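Local structure of alpha-galacturonidase (Bacillus subtilis, 3FEF) at residues V79-L84 and V142-N147; P124-I129 and R154-V159. The protein hydrolyses alpha-1,4-linked galacturonate oligomers, probably di-galacturonate in nature, as a family 4 glycosidase that depends on NAD(+) and manganese. All coordinates share one frame; numbering follows the deposited sequence.

In the fold
Both contacts belong to the Rossmann-like domain of the family 4 glycosidase, which probably binds NAD(+). Contact 1 lies within the parallel sheet, its centre about 9 Å from that of the chain, and joins neighbouring strands by backbone hydrogen bonds that give way to a bond on a threonine hydroxyl where the strands end. Contact 2, its centre about 17 Å out, sets helix 112-136 against helix 149-159, the two helices that flank strand 141-144 in sequence; it is buried too, but made by apolar side chains, without a hydrogen bond. Phe126 ties them together: its CE1 lies 3.5 Å from Asn144 OD1, its CZ 3.5 Å from Thr146 CB. Ile81 CD1 likewise meets Ile129 CG2, at 3.8 Å.

Contact 1: V79-L84 and V142-N147; sequences VIISIL and VINYTN
In the parallel sheet of the Rossmann-like domain, strands 78-81 and 141-144 run side by side and give way at their C-terminal ends to the loops of the active-site side. Val79 pairs with Val142, Ile80 with Ile143 and Ile81 with Asn144. The ladder runs from Ile143 N to Val79 O (2.6 Å), then from Ile81 N to Ile143 O, and closes with Tyr145 N on Ile81 O (2.8 Å), a bond nearly in line with the carbonyl. On the face shared by Val79, Ile81 and Asn144, Ile81 CD1 reaches across to Val142 CG1. On the other face, Ile80 CG2 meets the Tyr145 ring at its edge, in the ring plane, 3.6 Å from CE2; Trp18, of the probable NAD(+) site, stacks on the same ring.

Beyond the strands Thr146 takes over. Its OG1, placed anti to the carbonyl carbon (chi1 -51°), accepts a straight bond from Ile83 N at 3.1 Å, carrying the pairing one step past the sheet. Asn144 folds back as an Asx turn: OD1 accepts Thr146 N at 3.0 Å, the donor standing 62° out of the amide plane, while ND2 bonds to Thr153 OG1. The turn lies just before Asn147, which probably binds the substrate and whose main-chain O accepts from Arg118 NE. A water bridges the two loops, accepting from Asn147 N at 3.1 Å and giving a weak bond to Ile83 O.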
ATOM      1  N   VAL A  79     -23.187   0.472  22.990  1.00 25.71           N
ATOM      2  CA  VAL A  79     -24.353   0.221  22.121  1.00 24.25           C
ATOM      3  C   VAL A  79     -24.264  -1.193  21.567  1.00 26.75           C
ATOM      4  O   VAL A  79     -23.295  -1.559  20.889  1.00 27.72           O
ATOM      5  CB  VAL A  79     -24.472   1.248  20.951  1.00 24.90           C
ATOM      6  CG1 VAL A  79     -25.739   1.010  20.160  1.00 21.62           C
ATOM      7  CG2 VAL A  79     -24.485   2.674  21.492  1.00 23.39           C
ATOM      8  N   ILE A  80     -25.268  -2.000  21.884  1.00 25.13           N
ATOM      9  CA  ILE A  80     -25.345  -3.349  21.388  1.00 22.81           C
ATOM     10  C   ILE A  80     -26.441  -3.393  20.341  1.00 26.05           C
ATOM     11  O   ILE A  80     -27.521  -2.817  20.532  1.00 24.93           O
ATOM     12  CB  ILE A  80     -25.708  -4.306  22.524  1.00 25.93           C
ATOM     13  CG1 ILE A  80     -24.636  -4.233  23.619  1.00 23.21           C
ATOM     14  CG2 ILE A  80     -25.926  -5.731  21.992  1.00 24.02           C
ATOM     15  CD1 ILE A  80     -25.017  -5.000  24.829  1.00 28.90           C
ATOM     16  N   ILE A  81     -26.158  -4.061  19.228  1.00 24.70           N
ATOM     17  CA  ILE A  81     -27.129  -4.184  18.155  1.00 24.75           C
ATOM     18  C   ILE A  81     -27.370  -5.643  17.826  1.00 27.08           C
ATOM     19  O   ILE A  81     -26.448  -6.381  17.431  1.00 23.36           O
ATOM     20  CB  ILE A  81     -26.675  -3.480  16.858  1.00 24.66           C
ATOM     21  CG1 ILE A  81     -26.188  -2.064  17.166  1.00 22.76           C
ATOM     22  CG2 ILE A  81     -27.819  -3.491  15.827  1.00 22.23           C
ATOM     23  CD1 ILE A  81     -25.463  -1.395  15.977  1.00 23.44           C
ATOM     24  N   SER A  82     -28.621  -6.042  17.980  1.00 23.87           N
ATOM     25  CA  SER A  82     -29.033  -7.376  17.656  1.00 29.54           C
ATOM     26  C   SER A  82     -30.455  -7.351  17.127  1.00 31.68           C
ATOM     27  O   SER A  82     -31.403  -7.597  17.874  1.00 31.95           O
ATOM     28  CB  SER A  82     -28.981  -8.221  18.917  1.00 32.13           C
ATOM     29  OG  SER A  82     -29.763  -9.363  18.742  1.00 36.79           O
ATOM     30  N   ILE A  83     -30.608  -7.021  15.851  1.00 34.67           N
ATOM     31  CA  ILE A  83     -31.928  -6.937  15.238  1.00 34.33           C
ATOM     32  C   ILE A  83     -32.060  -7.922  14.098  1.00 35.58           C
ATOM     33  O   ILE A  83     -31.073  -8.498  13.627  1.00 33.08           O
ATOM     34  CB  ILE A  83     -32.198  -5.557  14.641  1.00 35.67           C
ATOM     35  CG1 ILE A  83     -31.154  -5.238  13.573  1.00 35.71           C
ATOM     36  CG2 ILE A  83     -32.246  -4.474  15.733  1.00 34.09           C
ATOM     37  CD1 ILE A  83     -31.380  -3.922  12.922  1.00 36.74           C
ATOM     38  N   LEU A  84     -33.296  -8.103  13.656  1.00 38.57           N
ATOM     39  CA  LEU A  84     -33.590  -8.889  12.472  1.00 40.54           C
ATOM     40  C   LEU A  84     -33.928  -7.900  11.365  1.00 41.38           C
ATOM     41  O   LEU A  84     -34.854  -7.101  11.509  1.00 38.42           O
ATOM     42  CB  LEU A  84     -34.780  -9.814  12.728  1.00 42.24           C
ATOM     43  CG  LEU A  84     -35.294 -10.548  11.487  1.00 44.90           C
ATOM     44  CD1 LEU A  84     -34.293 -11.614  11.011  1.00 44.04           C
ATOM     45  CD2 LEU A  84     -36.672 -11.157  11.751  1.00 45.17           C
ATOM     46  N   VAL A 142     -19.603   0.284  20.078  1.00 23.43           N
ATOM     47  CA  VAL A 142     -20.757  -0.369  19.449  1.00 20.40           C
ATOM     48  C   VAL A 142     -20.419  -1.843  19.234  1.00 22.19           C
ATOM     49  O   VAL A 142     -19.409  -2.161  18.624  1.00 21.45           O
ATOM     50  CB  VAL A 142     -21.044   0.272  18.065  1.00 23.74           C
ATOM     51  CG1 VAL A 142     -22.298  -0.312  17.448  1.00 22.11           C
ATOM     52  CG2 VAL A 142     -21.175   1.787  18.200  1.00 18.79           C
ATOM     53  N   ILE A 143     -21.224  -2.748  19.773  1.00 24.22           N
ATOM     54  CA  ILE A 143     -21.020  -4.156  19.489  1.00 23.13           C
ATOM     55  C   ILE A 143     -22.158  -4.684  18.640  1.00 22.57           C
ATOM     56  O   ILE A 143     -23.274  -4.771  19.095  1.00 21.04           O
ATOM     57  CB  ILE A 143     -20.903  -5.003  20.781  1.00 25.75           C
ATOM     58  CG1 ILE A 143     -19.897  -4.373  21.750  1.00 25.60           C
ATOM     59  CG2 ILE A 143     -20.532  -6.463  20.431  1.00 26.03           C
ATOM     60  CD1 ILE A 143     -19.799  -5.134  23.078  1.00 26.83           C
ATOM     61  N   ASN A 144     -21.864  -5.049  17.399  1.00 24.53           N
ATOM     62  CA  ASN A 144     -22.885  -5.596  16.519  1.00 21.61           C
ATOM     63  C   ASN A 144     -22.927  -7.126  16.533  1.00 22.92           C
ATOM     64  O   ASN A 144     -21.905  -7.798  16.398  1.00 23.82           O
ATOM     65  CB  ASN A 144     -22.677  -5.082  15.086  1.00 24.88           C
ATOM     66  CG  ASN A 144     -23.708  -5.627  14.116  1.00 28.18           C
ATOM     67  OD1 ASN A 144     -24.897  -5.689  14.424  1.00 32.18           O
ATOM     68  ND2 ASN A 144     -23.257  -6.033  12.940  1.00 30.19           N
ATOM     69  N   TYR A 145     -24.131  -7.665  16.669  1.00 21.84           N
ATOM     70  CA  TYR A 145     -24.371  -9.086  16.673  1.00 23.14           C
ATOM     71  C   TYR A 145     -25.198  -9.506  15.462  1.00 23.92           C
ATOM     72  O   TYR A 145     -25.409 -10.701  15.239  1.00 22.53           O
ATOM     73  CB  TYR A 145     -25.163  -9.478  17.920  1.00 24.31           C
ATOM     74  CG  TYR A 145     -24.359  -9.508  19.180  1.00 26.93           C
ATOM     75  CD1 TYR A 145     -23.398 -10.497  19.386  1.00 29.68           C
ATOM     76  CD2 TYR A 145     -24.564  -8.570  20.176  1.00 27.89           C
ATOM     77  CE1 TYR A 145     -22.655 -10.541  20.543  1.00 29.88           C
ATOM     78  CE2 TYR A 145     -23.830  -8.601  21.343  1.00 31.03           C
ATOM     79  CZ  TYR A 145     -22.866  -9.588  21.514  1.00 31.22           C
ATOM     80  OH  TYR A 145     -22.142  -9.639  22.673  1.00 34.80           O
ATOM     81  N   THR A 146     -25.680  -8.528  14.704  1.00 24.88           N
ATOM     82  CA  THR A 146     -26.599  -8.793  13.591  1.00 26.99           C
ATOM     83  C   THR A 146     -25.895  -9.352  12.342  1.00 29.01           C
ATOM     84  O   THR A 146     -24.786  -8.942  12.024  1.00 27.24           O
ATOM     85  CB  THR A 146     -27.326  -7.506  13.158  1.00 25.88           C
ATOM     86  OG1 THR A 146     -27.918  -6.852  14.292  1.00 25.11           O
ATOM     87  CG2 THR A 146     -28.391  -7.835  12.142  1.00 26.49           C
ATOM     88  N   ASN A 147     -26.559 -10.270  11.640  1.00 28.16           N
ATOM     89  CA  ASN A 147     -26.107 -10.770  10.347  1.00 29.82           C
ATOM     90  C   ASN A 147     -26.900 -10.123   9.204  1.00 31.32           C
ATOM     91  O   ASN A 147     -28.085  -9.813   9.379  1.00 33.98           O
ATOM     92  CB  ASN A 147     -26.299 -12.279  10.298  1.00 30.06           C
ATOM     93  CG  ASN A 147     -25.397 -13.001  11.266  1.00 32.98           C
ATOM     94  OD1 ASN A 147     -24.216 -12.687  11.374  1.00 37.58           O
ATOM     95  ND2 ASN A 147     -25.940 -13.966  11.979  1.00 33.36           N
TER
HETATM   96  O   HOH W   1     -29.384 -11.185  12.494  1.00 36.62           O

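Contact 2: P124-I129 and R154-V159; sequences PIFAEI and RVLYKV
Helices 112-136 and 149-159 pack together on one side of the Rossmann-like sheet, precede and follow strand 141-144 in sequence, and meet here through Phe126, Ala127, Val155, Leu156 and Val159. The two short helical segments cross at -49° with their axes 8.4 Å apart, and no hydrogen bond links them.

Val155 turns CG1 anti to its own nitrogen (chi1 168°), which sends this methyl against the opposite backbone: it lies 3.5 Å from Ala127 N and also touches Phe126 CB at 3.9 Å. One turn later Val159 takes the same rotamer and straddles Ala127 with both branches, CG1 at 3.7 Å from Ala127 O and CG2 against Ala127 CB. The small alanine thus receives two valines from successive turns of the facing helix. Leu404 of helix 383-405 packs on both Ala127 and Val159, bringing the C-terminal part of the chain to this interface.

Leu156 starts off to the flank, but with CG anti to the carbonyl carbon (chi1 -66°), its branch CD2, not the extended CD1, comes back to the partner helix. There CD2 approaches the edge of the Phe126 ring in its plane, 3.9 Å from CD1 of the ring, rather than lying over a face. The far end of the Phe126 ring reaches the loops that follow the two strands, where it touches Ile83. The same leucine methyl, Leu156 CD2, also sits 3.6 Å from Phe126 O.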
ATOM      1  N   PRO A 124     -29.916   0.080   4.721  1.00 27.14           N
ATOM      2  CA  PRO A 124     -30.464   1.374   5.176  1.00 25.58           C
ATOM      3  C   PRO A 124     -30.861   1.370   6.654  1.00 24.93           C
ATOM      4  O   PRO A 124     -30.929   2.425   7.275  1.00 27.04           O
ATOM      5  CB  PRO A 124     -31.670   1.620   4.246  1.00 27.05           C
ATOM      6  CG  PRO A 124     -32.002   0.270   3.650  1.00 28.79           C
ATOM      7  CD  PRO A 124     -30.735  -0.570   3.678  1.00 26.13           C
ATOM      8  N   ILE A 125     -31.093   0.196   7.230  1.00 27.45           N
ATOM      9  CA  ILE A 125     -31.317   0.113   8.673  1.00 26.73           C
ATOM     10  C   ILE A 125     -30.053   0.510   9.449  1.00 28.14           C
ATOM     11  O   ILE A 125     -30.120   1.219  10.449  1.00 25.67           O
ATOM     12  CB  ILE A 125     -31.787  -1.294   9.091  1.00 28.76           C
ATOM     13  CG1 ILE A 125     -33.108  -1.636   8.397  1.00 32.76           C
ATOM     14  CG2 ILE A 125     -31.952  -1.378  10.606  1.00 28.69           C
ATOM     15  CD1 ILE A 125     -33.682  -2.995   8.798  1.00 34.89           C
ATOM     16  N   PHE A 126     -28.889   0.070   8.979  1.00 27.83           N
ATOM     17  CA  PHE A 126     -27.663   0.355   9.709  1.00 25.46           C
ATOM     18  C   PHE A 126     -27.118   1.752   9.414  1.00 28.54           C
ATOM     19  O   PHE A 126     -26.467   2.367  10.267  1.00 29.53           O
ATOM     20  CB  PHE A 126     -26.618  -0.750   9.491  1.00 27.13           C
ATOM     21  CG  PHE A 126     -26.833  -1.947  10.371  1.00 25.83           C
ATOM     22  CD1 PHE A 126     -26.033  -2.155  11.495  1.00 25.77           C
ATOM     23  CD2 PHE A 126     -27.864  -2.844  10.103  1.00 25.80           C
ATOM     24  CE1 PHE A 126     -26.247  -3.262  12.330  1.00 28.47           C
ATOM     25  CE2 PHE A 126     -28.090  -3.965  10.939  1.00 25.41           C
ATOM     26  CZ  PHE A 126     -27.283  -4.168  12.050  1.00 25.23           C
ATOM     27  N   ALA A 127     -27.398   2.266   8.218  1.00 25.76           N
ATOM     28  CA  ALA A 127     -27.086   3.657   7.908  1.00 26.00           C
ATOM     29  C   ALA A 127     -27.802   4.560   8.903  1.00 28.41           C
ATOM     30  O   ALA A 127     -27.217   5.515   9.418  1.00 29.73           O
ATOM     31  CB  ALA A 127     -27.513   4.005   6.476  1.00 25.22           C
ATOM     32  N   GLU A 128     -29.069   4.248   9.175  1.00 28.00           N
ATOM     33  CA  GLU A 128     -29.866   5.021  10.127  1.00 31.11           C
ATOM     34  C   GLU A 128     -29.344   4.873  11.565  1.00 28.60           C
ATOM     35  O   GLU A 128     -29.267   5.839  12.315  1.00 29.58           O
ATOM     36  CB  GLU A 128     -31.361   4.631  10.061  1.00 34.28           C
ATOM     37  CG  GLU A 128     -32.209   5.372  11.114  1.00 40.36           C
ATOM     38  CD  GLU A 128     -33.722   5.229  10.932  1.00 47.26           C
ATOM     39  OE1 GLU A 128     -34.213   4.132  10.558  1.00 50.07           O
ATOM     40  OE2 GLU A 128     -34.437   6.229  11.190  1.00 51.43           O
ATOM     41  N   ILE A 129     -28.989   3.655  11.950  1.00 28.26           N
ATOM     42  CA  ILE A 129     -28.382   3.431  13.258  1.00 25.01           C
ATOM     43  C   ILE A 129     -27.058   4.187  13.365  1.00 24.24           C
ATOM     44  O   ILE A 129     -26.794   4.876  14.350  1.00 22.23           O
ATOM     45  CB  ILE A 129     -28.188   1.936  13.521  1.00 26.23           C
ATOM     46  CG1 ILE A 129     -29.550   1.284  13.814  1.00 25.92           C
ATOM     47  CG2 ILE A 129     -27.234   1.733  14.671  1.00 28.36           C
ATOM     48  CD1 ILE A 129     -29.527  -0.274  13.759  1.00 26.54           C
ATOM     49  N   ARG A 154     -19.805  -3.046   8.074  1.00 22.66           N
ATOM     50  CA  ARG A 154     -19.119  -2.187   7.128  1.00 23.11           C
ATOM     51  C   ARG A 154     -19.903  -0.911   6.888  1.00 21.82           C
ATOM     52  O   ARG A 154     -19.316   0.136   6.657  1.00 24.69           O
ATOM     53  CB  ARG A 154     -18.909  -2.897   5.800  1.00 22.29           C
ATOM     54  CG  ARG A 154     -18.191  -2.032   4.797  1.00 24.46           C
ATOM     55  CD  ARG A 154     -16.695  -1.825   5.122  1.00 22.59           C
ATOM     56  NE  ARG A 154     -16.064  -1.341   3.897  1.00 25.89           N
ATOM     57  CZ  ARG A 154     -15.626  -0.103   3.713  1.00 25.46           C
ATOM     58  NH1 ARG A 154     -15.665   0.780   4.697  1.00 28.17           N
ATOM     59  NH2 ARG A 154     -15.127   0.240   2.548  1.00 27.00           N
ATOM     60  N   VAL A 155     -21.229  -1.008   6.950  1.00 21.80           N
ATOM     61  CA  VAL A 155     -22.107   0.137   6.710  1.00 23.70           C
ATOM     62  C   VAL A 155     -21.929   1.126   7.840  1.00 25.72           C
ATOM     63  O   VAL A 155     -21.877   2.328   7.610  1.00 24.71           O
ATOM     64  CB  VAL A 155     -23.601  -0.295   6.560  1.00 25.45           C
ATOM     65  CG1 VAL A 155     -24.558   0.929   6.615  1.00 24.26           C
ATOM     66  CG2 VAL A 155     -23.799  -1.094   5.266  1.00 22.14           C
ATOM     67  N   LEU A 156     -21.821   0.622   9.071  1.00 24.04           N
ATOM     68  CA  LEU A 156     -21.538   1.512  10.193  1.00 23.42           C
ATOM     69  C   LEU A 156     -20.340   2.442   9.884  1.00 25.68           C
ATOM     70  O   LEU A 156     -20.418   3.662  10.068  1.00 23.24           O
ATOM     71  CB  LEU A 156     -21.303   0.703  11.482  1.00 21.85           C
ATOM     72  CG  LEU A 156     -22.524  -0.052  12.003  1.00 21.90           C
ATOM     73  CD1 LEU A 156     -22.259  -0.810  13.317  1.00 19.17           C
ATOM     74  CD2 LEU A 156     -23.708   0.936  12.155  1.00 23.14           C
ATOM     75  N   TYR A 157     -19.225   1.866   9.433  1.00 25.11           N
ATOM     76  CA  TYR A 157     -18.027   2.658   9.194  1.00 23.85           C
ATOM     77  C   TYR A 157     -18.155   3.572   7.977  1.00 25.47           C
ATOM     78  O   TYR A 157     -17.578   4.656   7.956  1.00 25.13           O
ATOM     79  CB  TYR A 157     -16.775   1.766   9.052  1.00 23.70           C
ATOM     80  CG  TYR A 157     -16.226   1.313  10.385  1.00 21.55           C
ATOM     81  CD1 TYR A 157     -16.664   0.130  10.967  1.00 16.91           C
ATOM     82  CD2 TYR A 157     -15.302   2.082  11.075  1.00 18.53           C
ATOM     83  CE1 TYR A 157     -16.184  -0.291  12.196  1.00 16.03           C
ATOM     84  CE2 TYR A 157     -14.803   1.664  12.323  1.00 19.62           C
ATOM     85  CZ  TYR A 157     -15.257   0.476  12.866  1.00 18.98           C
ATOM     86  OH  TYR A 157     -14.795   0.042  14.091  1.00 20.56           O
ATOM     87  N   LYS A 158     -18.890   3.126   6.967  1.00 24.67           N
ATOM     88  CA  LYS A 158     -19.050   3.914   5.757  1.00 27.67           C
ATOM     89  C   LYS A 158     -19.880   5.151   6.053  1.00 27.77           C
ATOM     90  O   LYS A 158     -19.640   6.233   5.507  1.00 30.41           O
ATOM     91  CB  LYS A 158     -19.705   3.098   4.639  1.00 26.05           C
ATOM     92  CG  LYS A 158     -18.807   2.019   4.035  1.00 26.78           C
ATOM     93  CD  LYS A 158     -19.576   1.119   3.047  1.00 26.05           C
ATOM     94  CE  LYS A 158     -19.784   1.799   1.700  1.00 29.15           C
ATOM     95  NZ  LYS A 158     -18.522   1.802   0.874  1.00 28.83           N
ATOM     96  N   VAL A 159     -20.850   5.001   6.930  1.00 26.13           N
ATOM     97  CA  VAL A 159     -21.757   6.100   7.198  1.00 28.48           C
ATOM     98  C   VAL A 159     -21.236   6.991   8.326  1.00 29.91           C
ATOM     99  O   VAL A 159     -21.469   8.201   8.332  1.00 30.25           O
ATOM    100  CB  VAL A 159     -23.168   5.581   7.519  1.00 27.12           C
ATOM    101  CG1 VAL A 159     -24.105   6.741   7.835  1.00 24.67           C
ATOM    102  CG2 VAL A 159     -23.682   4.755   6.346  1.00 23.05           C
TER